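Local coordinates for protein Tas1 (Pseudomonas aeruginosa, PDB 6OX6) that pyrophosphorylates adenosine nucleotides to (p)ppApp as an exported type VI secretion toxin, thereby depleting ADP and ATP in competing bacteria, at residues A261-V266 with G360-N365; G276-A281 with A308-I313; I313-K318 with S366-Y371. One frame throughout, in Å; residues are numbered along the deposited sequence.

Interaction 1. Residues A261-V266 with G360-N365. With ACT (acetate ion), chain I.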
loop_
_atom_site.group_PDB
_atom_site.type_symbol
_atom_site.label_atom_id
_atom_site.label_comp_id
_atom_site.label_asym_id
_atom_site.label_seq_id
_atom_site.Cartn_x
_atom_site.Cartn_y
_atom_site.Cartn_z
ATOM N N ALA A 261 9.284 14.823 -10.378
ATOM C CA ALA A 261 9.898 14.853 -11.697
ATOM C C ALA A 261 10.738 13.611 -11.926
ATOM O O ALA A 261 10.682 12.997 -12.996
ATOM C CB ALA A 261 10.757 16.116 -11.856
ATOM N N GLU A 262 11.503 13.207 -10.913
ATOM C CA GLU A 262 12.357 12.039 -11.062
ATOM C C GLU A 262 11.540 10.762 -11.261
ATOM O O GLU A 262 11.788 10.000 -12.204
ATOM C CB GLU A 262 13.271 11.928 -9.848
ATOM C CG GLU A 262 14.387 10.937 -10.011
ATOM C CD GLU A 262 15.451 11.101 -8.941
ATOM O OE1 GLU A 262 15.514 12.188 -8.312
ATOM O OE2 GLU A 262 16.205 10.133 -8.721
ATOM N N ILE A 263 10.561 10.496 -10.385
ATOM C CA ILE A 263 9.826 9.246 -10.564
ATOM C C ILE A 263 8.942 9.311 -11.809
ATOM O O ILE A 263 8.720 8.285 -12.474
ATOM C CB ILE A 263 9.012 8.856 -9.307
ATOM C CG1 ILE A 263 7.998 9.941 -8.902
ATOM C CG2 ILE A 263 9.954 8.466 -8.133
ATOM C CD1 ILE A 263 7.019 9.435 -7.812
ATOM N N ASP A 264 8.436 10.504 -12.161
ATOM C CA ASP A 264 7.644 10.629 -13.387
ATOM C C ASP A 264 8.484 10.389 -14.637
ATOM O O ASP A 264 7.988 9.818 -15.616
ATOM C CB ASP A 264 6.976 12.000 -13.469
ATOM C CG ASP A 264 5.727 12.108 -12.599
ATOM O OD1 ASP A 264 5.334 11.105 -11.945
ATOM O OD2 ASP A 264 5.126 13.214 -12.586
ATOM N N ALA A 265 9.755 10.797 -14.626
ATOM C CA ALA A 265 10.609 10.533 -15.779
ATOM C C ALA A 265 10.830 9.032 -15.967
ATOM O O ALA A 265 10.663 8.504 -17.074
ATOM C CB ALA A 265 11.940 11.281 -15.634
ATOM N N VAL A 266 11.175 8.315 -14.889
ATOM C CA VAL A 266 11.398 6.876 -15.028
ATOM C C VAL A 266 10.085 6.151 -15.320
ATOM O O VAL A 266 10.048 5.196 -16.108
ATOM C CB VAL A 266 12.110 6.317 -13.781
ATOM C CG1 VAL A 266 11.440 6.808 -12.535
ATOM C CG2 VAL A 266 12.101 4.790 -13.779
ATOM N N GLY A 360 9.971 8.137 -3.654
ATOM C CA GLY A 360 8.851 8.225 -4.566
ATOM C C GLY A 360 8.168 6.873 -4.642
ATOM O O GLY A 360 8.810 5.837 -4.481
ATOM N N GLU A 361 6.863 6.895 -4.870
ATOM C CA GLU A 361 6.051 5.684 -4.997
ATOM C C GLU A 361 5.657 5.470 -6.453
ATOM O O GLU A 361 5.086 6.366 -7.075
ATOM C CB GLU A 361 4.778 5.767 -4.150
ATOM C CG GLU A 361 3.761 4.671 -4.496
ATOM C CD GLU A 361 2.408 4.810 -3.771
ATOM O OE1 GLU A 361 1.470 5.464 -4.317
ATOM O OE2 GLU A 361 2.275 4.248 -2.656
ATOM N N ILE A 362 5.934 4.283 -6.992
ATOM C CA ILE A 362 5.460 3.930 -8.330
ATOM C C ILE A 362 4.681 2.619 -8.256
ATOM O O ILE A 362 5.257 1.560 -7.975
ATOM C CB ILE A 362 6.600 3.808 -9.342
ATOM C CG1 ILE A 362 7.350 5.125 -9.477
ATOM C CG2 ILE A 362 6.008 3.434 -10.672
ATOM C CD1 ILE A 362 8.613 5.014 -10.337
ATOM N N GLN A 363 3.391 2.676 -8.556
ATOM C CA GLN A 363 2.556 1.482 -8.582
ATOM C C GLN A 363 2.386 1.003 -10.011
ATOM O O GLN A 363 2.417 1.796 -10.952
ATOM C CB GLN A 363 1.180 1.758 -7.997
ATOM C CG GLN A 363 1.188 2.103 -6.543
ATOM C CD GLN A 363 -0.211 2.280 -6.043
ATOM O OE1 GLN A 363 -0.815 3.334 -6.212
ATOM N NE2 GLN A 363 -0.761 1.234 -5.486
ATOM N N VAL A 364 2.166 -0.295 -10.167
ATOM C CA VAL A 364 1.976 -0.894 -11.479
ATOM C C VAL A 364 0.828 -1.879 -11.389
ATOM O O VAL A 364 0.736 -2.655 -10.429
ATOM C CB VAL A 364 3.239 -1.621 -11.995
ATOM C CG1 VAL A 364 3.107 -1.837 -13.469
ATOM C CG2 VAL A 364 4.533 -0.836 -11.672
ATOM N N ASN A 365 -0.026 -1.877 -12.405
ATOM C CA ASN A 365 -1.123 -2.838 -12.455
ATOM C C ASN A 365 -1.674 -2.857 -13.866
ATOM O O ASN A 365 -1.326 -2.016 -14.698
ATOM C CB ASN A 365 -2.241 -2.495 -11.465
ATOM C CG ASN A 365 -2.777 -3.732 -10.754
ATOM O OD1 ASN A 365 -2.819 -4.817 -11.337
ATOM N ND2 ASN A 365 -3.150 -3.584 -9.488
HETATM C C ACT I . -3.942 1.033 -7.739
HETATM O O ACT I . -3.955 1.019 -6.472
HETATM O OXT ACT I . -4.712 1.653 -8.529
HETATM C CH3 ACT I . -2.802 0.158 -8.406
#

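Interaction 2. Residues G276-A281 with A308-I313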
loop_
_atom_site.group_PDB
_atom_site.type_symbol
_atom_site.label_atom_id
_atom_site.label_comp_id
_atom_site.label_asym_id
_atom_site.label_seq_id
_atom_site.Cartn_x
_atom_site.Cartn_y
_atom_site.Cartn_z
ATOM N N GLY A 276 2.368 1.089 -22.466
ATOM C CA GLY A 276 1.424 1.467 -21.439
ATOM C C GLY A 276 1.299 2.951 -21.187
ATOM O O GLY A 276 1.705 3.776 -22.009
ATOM N N ARG A 277 0.676 3.300 -20.070
ATOM C CA ARG A 277 0.472 4.699 -19.733
ATOM C C ARG A 277 0.870 4.990 -18.298
ATOM O O ARG A 277 0.968 4.085 -17.470
ATOM C CB ARG A 277 -0.988 5.097 -19.963
ATOM C CG ARG A 277 -1.408 6.365 -19.238
ATOM C CD ARG A 277 -2.896 6.358 -18.931
ATOM N NE ARG A 277 -3.687 6.860 -20.051
ATOM C CZ ARG A 277 -4.693 7.719 -19.929
ATOM N NH1 ARG A 277 -5.359 8.122 -21.004
ATOM N NH2 ARG A 277 -5.036 8.178 -18.733
ATOM N N VAL A 278 1.130 6.261 -18.010
ATOM C CA VAL A 278 1.537 6.667 -16.671
ATOM C C VAL A 278 0.439 7.641 -16.271
ATOM O O VAL A 278 0.159 8.607 -16.982
ATOM C CB VAL A 278 2.993 7.170 -16.654
ATOM C CG1 VAL A 278 3.319 7.804 -15.311
ATOM C CG2 VAL A 278 3.952 6.030 -16.961
ATOM N N ALA A 279 -0.182 7.381 -15.125
ATOM C CA ALA A 279 -1.094 8.321 -14.493
ATOM C C ALA A 279 -0.263 9.079 -13.468
ATOM O O ALA A 279 0.053 8.556 -12.394
ATOM C CB ALA A 279 -2.294 7.613 -13.864
ATOM N N LYS A 280 0.135 10.296 -13.830
ATOM C CA LYS A 280 0.853 11.166 -12.916
ATOM C C LYS A 280 -0.138 11.858 -11.995
ATOM O O LYS A 280 -1.306 12.031 -12.333
ATOM C CB LYS A 280 1.669 12.205 -13.687
ATOM C CG LYS A 280 2.690 11.640 -14.668
ATOM C CD LYS A 280 3.466 12.797 -15.311
ATOM C CE LYS A 280 4.488 12.336 -16.341
ATOM N NZ LYS A 280 3.907 11.293 -17.227
ATOM N N ALA A 281 0.336 12.261 -10.829
ATOM C CA ALA A 281 -0.507 12.868 -9.812
ATOM C C ALA A 281 0.256 14.030 -9.199
ATOM O O ALA A 281 1.486 14.053 -9.240
ATOM C CB ALA A 281 -0.879 11.852 -8.722
ATOM N N ALA A 308 5.406 12.043 -3.450
ATOM C CA ALA A 308 5.375 11.944 -4.899
ATOM C C ALA A 308 4.955 10.533 -5.267
ATOM O O ALA A 308 5.438 9.554 -4.673
ATOM C CB ALA A 308 6.753 12.257 -5.499
ATOM N N ARG A 309 4.064 10.416 -6.249
ATOM C CA ARG A 309 3.604 9.083 -6.598
ATOM C C ARG A 309 3.052 9.080 -8.010
ATOM O O ARG A 309 2.600 10.109 -8.512
ATOM C CB ARG A 309 2.548 8.597 -5.604
ATOM C CG ARG A 309 1.293 9.427 -5.582
ATOM C CD ARG A 309 0.204 8.670 -4.842
ATOM N NE ARG A 309 -1.080 9.341 -4.980
ATOM C CZ ARG A 309 -1.874 9.216 -6.042
ATOM N NH1 ARG A 309 -1.526 8.416 -7.052
ATOM N NH2 ARG A 309 -3.017 9.887 -6.089
ATOM N N ASN A 310 3.081 7.912 -8.648
ATOM C CA ASN A 310 2.343 7.744 -9.889
ATOM C C ASN A 310 1.993 6.272 -10.063
ATOM O O ASN A 310 2.305 5.427 -9.221
ATOM C CB ASN A 310 3.107 8.297 -11.098
ATOM C CG ASN A 310 4.483 7.713 -11.237
ATOM O OD1 ASN A 310 4.651 6.489 -11.270
ATOM N ND2 ASN A 310 5.482 8.585 -11.407
ATOM N N THR A 311 1.295 5.982 -11.142
ATOM C CA THR A 311 0.848 4.638 -11.462
ATOM C C THR A 311 1.246 4.328 -12.896
ATOM O O THR A 311 1.036 5.151 -13.797
ATOM C CB THR A 311 -0.695 4.490 -11.307
ATOM O OG1 THR A 311 -1.106 4.903 -9.995
ATOM C CG2 THR A 311 -1.127 3.051 -11.512
ATOM N N ILE A 312 1.796 3.138 -13.111
ATOM C CA ILE A 312 2.068 2.648 -14.452
ATOM C C ILE A 312 1.014 1.608 -14.805
ATOM O O ILE A 312 0.823 0.620 -14.085
ATOM C CB ILE A 312 3.482 2.075 -14.563
ATOM C CG1 ILE A 312 4.516 3.156 -14.226
ATOM C CG2 ILE A 312 3.697 1.501 -15.936
ATOM C CD1 ILE A 312 5.956 2.648 -14.174
ATOM N N ILE A 313 0.301 1.841 -15.894
ATOM C CA ILE A 313 -0.744 0.925 -16.343
ATOM C C ILE A 313 -0.219 0.246 -17.591
ATOM O O ILE A 313 0.076 0.917 -18.587
ATOM C CB ILE A 313 -2.076 1.649 -16.611
ATOM C CG1 ILE A 313 -2.580 2.342 -15.342
ATOM C CG2 ILE A 313 -3.141 0.694 -17.166
ATOM C CD1 ILE A 313 -2.240 3.822 -15.299
#

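Interaction 3. Residues I313-K318 with S366-Y371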
loop_
_atom_site.group_PDB
_atom_site.type_symbol
_atom_site.label_atom_id
_atom_site.label_comp_id
_atom_site.label_asym_id
_atom_site.label_seq_id
_atom_site.Cartn_x
_atom_site.Cartn_y
_atom_site.Cartn_z
ATOM N N ILE A 313 0.301 1.841 -15.894
ATOM C CA ILE A 313 -0.744 0.925 -16.343
ATOM C C ILE A 313 -0.219 0.246 -17.591
ATOM O O ILE A 313 0.076 0.917 -18.587
ATOM C CB ILE A 313 -2.076 1.649 -16.611
ATOM C CG1 ILE A 313 -2.580 2.342 -15.342
ATOM C CG2 ILE A 313 -3.141 0.694 -17.166
ATOM C CD1 ILE A 313 -2.240 3.822 -15.299
ATOM N N VAL A 314 -0.066 -1.077 -17.531
ATOM C CA VAL A 314 0.375 -1.864 -18.677
ATOM C C VAL A 314 -0.483 -3.115 -18.724
ATOM O O VAL A 314 -1.179 -3.449 -17.765
ATOM C CB VAL A 314 1.878 -2.221 -18.605
ATOM C CG1 VAL A 314 2.747 -0.981 -18.882
ATOM C CG2 VAL A 314 2.229 -2.812 -17.237
ATOM N N GLU A 315 -0.433 -3.815 -19.853
ATOM C CA GLU A 315 -1.195 -5.049 -19.970
ATOM C C GLU A 315 -0.690 -6.086 -18.972
ATOM O O GLU A 315 0.430 -5.995 -18.452
ATOM C CB GLU A 315 -1.125 -5.582 -21.396
ATOM C CG GLU A 315 -1.749 -4.628 -22.383
ATOM C CD GLU A 315 -3.258 -4.445 -22.151
ATOM O OE1 GLU A 315 -3.914 -5.360 -21.588
ATOM O OE2 GLU A 315 -3.786 -3.376 -22.530
ATOM N N GLY A 316 -1.537 -7.088 -18.713
ATOM C CA GLY A 316 -1.335 -7.951 -17.557
ATOM C C GLY A 316 0.019 -8.635 -17.552
ATOM O O GLY A 316 0.735 -8.630 -16.546
ATOM N N ASP A 317 0.399 -9.223 -18.679
ATOM C CA ASP A 317 1.630 -9.993 -18.695
ATOM C C ASP A 317 2.885 -9.119 -18.727
ATOM O O ASP A 317 3.992 -9.654 -18.607
ATOM C CB ASP A 317 1.587 -10.961 -19.875
ATOM C CG ASP A 317 1.207 -10.277 -21.181
ATOM O OD1 ASP A 317 1.125 -9.027 -21.204
ATOM O OD2 ASP A 317 0.983 -10.995 -22.186
ATOM N N LYS A 318 2.750 -7.799 -18.867
ATOM C CA LYS A 318 3.892 -6.895 -18.762
ATOM C C LYS A 318 4.118 -6.379 -17.352
ATOM O O LYS A 318 5.187 -5.816 -17.081
ATOM C CB LYS A 318 3.722 -5.678 -19.683
ATOM C CG LYS A 318 3.015 -5.945 -20.986
ATOM C CD LYS A 318 3.766 -6.946 -21.815
ATOM C CE LYS A 318 3.556 -6.700 -23.301
ATOM N NZ LYS A 318 3.650 -7.982 -24.059
ATOM N N SER A 366 -2.548 -3.830 -14.120
ATOM C CA SER A 366 -3.233 -3.964 -15.389
ATOM C C SER A 366 -4.518 -3.137 -15.408
ATOM O O SER A 366 -5.031 -2.724 -14.357
ATOM C CB SER A 366 -3.564 -5.429 -15.647
ATOM O OG SER A 366 -4.363 -5.943 -14.599
ATOM N N PRO A 367 -5.060 -2.869 -16.599
ATOM C CA PRO A 367 -6.365 -2.191 -16.650
ATOM C C PRO A 367 -7.473 -2.993 -15.982
ATOM O O PRO A 367 -8.366 -2.402 -15.357
ATOM C CB PRO A 367 -6.621 -2.013 -18.159
ATOM C CG PRO A 367 -5.268 -2.150 -18.813
ATOM C CD PRO A 367 -4.510 -3.116 -17.946
ATOM N N GLU A 368 -7.427 -4.321 -16.070
ATOM C CA GLU A 368 -8.491 -5.130 -15.486
ATOM C C GLU A 368 -8.527 -4.974 -13.973
ATOM O O GLU A 368 -9.604 -4.852 -13.373
ATOM C CB GLU A 368 -8.312 -6.605 -15.869
ATOM C CG GLU A 368 -8.539 -6.891 -17.350
ATOM C CD GLU A 368 -7.444 -6.313 -18.268
ATOM O OE1 GLU A 368 -6.371 -5.914 -17.757
ATOM O OE2 GLU A 368 -7.659 -6.246 -19.504
HETATM N N MSE A 369 -7.354 -4.981 -13.349
HETATM C CA MSE A 369 -7.256 -4.861 -11.904
HETATM C C MSE A 369 -7.704 -3.510 -11.423
HETATM O O MSE A 369 -8.365 -3.419 -10.366
HETATM C CB MSE A 369 -5.809 -5.087 -11.481
HETATM C CG MSE A 369 -5.466 -6.572 -11.484
HETATM SE SE MSE A 369 -6.864 -7.572 -10.522
HETATM C CE MSE A 369 -6.738 -6.629 -8.797
ATOM N N ILE A 370 -7.364 -2.461 -12.164
ATOM C CA ILE A 370 -7.732 -1.097 -11.784
ATOM C C ILE A 370 -9.230 -0.882 -11.951
ATOM O O ILE A 370 -9.889 -0.279 -11.096
ATOM C CB ILE A 370 -6.923 -0.083 -12.601
ATOM C CG1 ILE A 370 -5.489 -0.030 -12.044
ATOM C CG2 ILE A 370 -7.631 1.316 -12.544
ATOM C CD1 ILE A 370 -4.463 0.494 -13.011
ATOM N N TYR A 371 -9.788 -1.360 -13.061
ATOM C CA TYR A 371 -11.233 -1.382 -13.226
ATOM C C TYR A 371 -11.903 -2.023 -12.020
ATOM O O TYR A 371 -12.881 -1.500 -11.473
ATOM C CB TYR A 371 -11.586 -2.155 -14.499
ATOM C CG TYR A 371 -13.054 -2.252 -14.756
ATOM C CD1 TYR A 371 -13.741 -3.448 -14.576
ATOM C CD2 TYR A 371 -13.765 -1.145 -15.183
ATOM C CE1 TYR A 371 -15.109 -3.530 -14.822
ATOM C CE2 TYR A 371 -15.115 -1.206 -15.420
ATOM C CZ TYR A 371 -15.780 -2.402 -15.236
ATOM O OH TYR A 371 -17.127 -2.441 -15.482
#

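Interaction 1. Residues A261-V266 with G360-N365
Ile-263 drops from the helix onto the start of the strand, its two branches resting on successive residues there. Its CG1 sits between the backbone N and the carbonyl carbon (chi1 58°), and the extended chain beyond it sends CD1 forward to the peptide at Glu-361, 3.7 Å from Glu-361 O. The other branch, CG2, rests 3.7 Å from Gly-360 CA; with no side chain on that glycine, the methyl lies directly against main chain, and the two backbones come nearest here, CA of Ile-263 to CA of Gly-360 being 6.2 Å apart. Ile-362 points back at the helix. Its CG1 is anti to the carbonyl carbon, and the tip CD1 enters the notch between successive turns, 4.0 Å from Ile-263 CB and 4.0 Å from Val-266 CG1, with Ile-263 O also beside it. Helix 256-273 thus packs on one face of the mixed five-stranded sheet, running nearly along strand 359-365 (26° between the short axes), an alpha/beta layering consistent with the synthetase fold of RelA/SpoT-type alarmone enzymes. Between helix and strand the side chains meet by van der Waals packing, partly against peptide oxygens, and the contact is buried. Thr-354 and Ala-308 also touch Ile-263, while Asn-310, Ile-312 and Leu-326 surround Ile-362. Farther along the strand Gln-363 lends NE2 to a bound acetate, a weak bond of 3.3 Å to its atom O, bent to 131° at the hydrogen. Lys-373 NZ holds the same acetate, which probably comes from the crystallisation liquor.

Interaction 2. Residues G276-A281 with A308-I313
Ile-313 and Ala-279 carry much of the side-chain packing in this antiparallel strand pairing, and Ala-281, beyond the paired residues, makes a separate contact on Arg-309. Ile-313 directs CG1 away from its own carbonyl carbon, and an unusual second torsion (chi2 98°) swings CD1 back toward the edge strand, where it lies 4.1 Å from Ala-279 CB. The backbone beneath it is tied by both bonds of a hydrogen-bonded pair: Ile-313 N to Arg-277 O at 2.8 Å, nearly straight at 174°, and Arg-277 N to Ile-313 O at 2.9 Å. Ala-279 forms the next such pair, with Thr-311; its N-H meets Thr-311 O in the carbonyl plane at 2.9 Å, whereas Thr-311 N approaches Ala-279 O tilted out of that carbonyl's plane. Ala-279 CB shares a face of the sheet with Thr-311 and Ile-313 and touches both. The CB of Ala-281 lies over a face of the Arg-309 guanidinium, offset toward the rim and 3.9 Å from Arg-309 CZ. Arg-309 stretches from CG to NE to bring that flat group there. On the face opposite Ala-279 and Ile-313, alongside one another and pointing the same way, Val-278 and Ile-312 meet at CG2 to CG1, 4.0 Å. Asn-310 is on this face too; its CB packs 3.3 Å from Ala-279 O, while ND2 donates to Asp-264 OD1 of helix 256-273. Strand 277-280 is an outermost strand of the sheet, and 308-313 continues it inward to strand 359-365. Helix 256-273 packs against Val-278 and Asn-310 on one side; on the other, helix 376-383 covers Ala-279 and Ile-313, and helix 367-373 also reaches Ile-313.

Interaction 3. Residues I313-K318 with S366-Y371
Val-314 O faces C-H groups at the start of helix 367-373. Ser-366 CA approaches it to 3.2 Å in a CA-H...O contact that is close to straight (163° at the hydrogen), Pro-367 CD packs 3.4 Å from the same oxygen, and Ser-366 CB is just beyond. The turn that follows keeps close: Gly-316 CA passes 3.9 Å from Ser-366 CB. Ser-366 is the N-cap of this helix. With OG between the backbone N and the carbonyl carbon (chi1 58°), its hydroxyl oxygen accepts a weak bond from the N of Met-369, a selenomethionine, at 3.4 Å, so the serine closes the helix start while its carbon atoms pack on the loop. Beside it the contact is apolar. Ile-313 CG2 meets Pro-367 CG, the two side chains crossing obliquely at 3.9 Å, and Ile-313 CG1 touches Ile-370 CD1 at 3.5 Å, the tip of Ile-370 coming in at about a right angle. Toward solvent, Glu-315 folds back at its second torsion (chi2 -64°), which brings OE2 to 4.2 Å from Pro-367 CG, the two side chains crossing at about a right angle. There its OE1 is 4.4 Å from Glu-368 OE2, a pairing of like charges that would probably be mildly unfavourable, though Glu-315 itself is exposed. The loop lies between strand 308-313 and helix 319-328, and the backbone of Val-314 is also bonded to Asn-365 at the end of strand 359-365. Helix 376-383 supplies Leu-383 against Ile-313, Pro-367 and Ile-370, and helix 385-393 covers Pro-367 with Thr-387 and Val-391.

How the interactions relate
All three contacts gather round the neighbouring inner strands 308-313 and 359-365. Interactions 1 and 2 have centres about 6 Å apart, and helix 256-273 of the first runs on into strand 277-280 of the second, whose segments both fall between those of interaction 1 in the sequence. Interaction 3 begins where interaction 2 ends, at the shared Ile-313, with centres about 12 Å apart; it lies about 16 Å from interaction 1, and their segments alternate along the chain. Helix 256-273 packs on the face of the sheet bearing Val-278 and Ile-362, while helix 367-373 follows directly on strand 359-365 and meets Ile-313 on the other face.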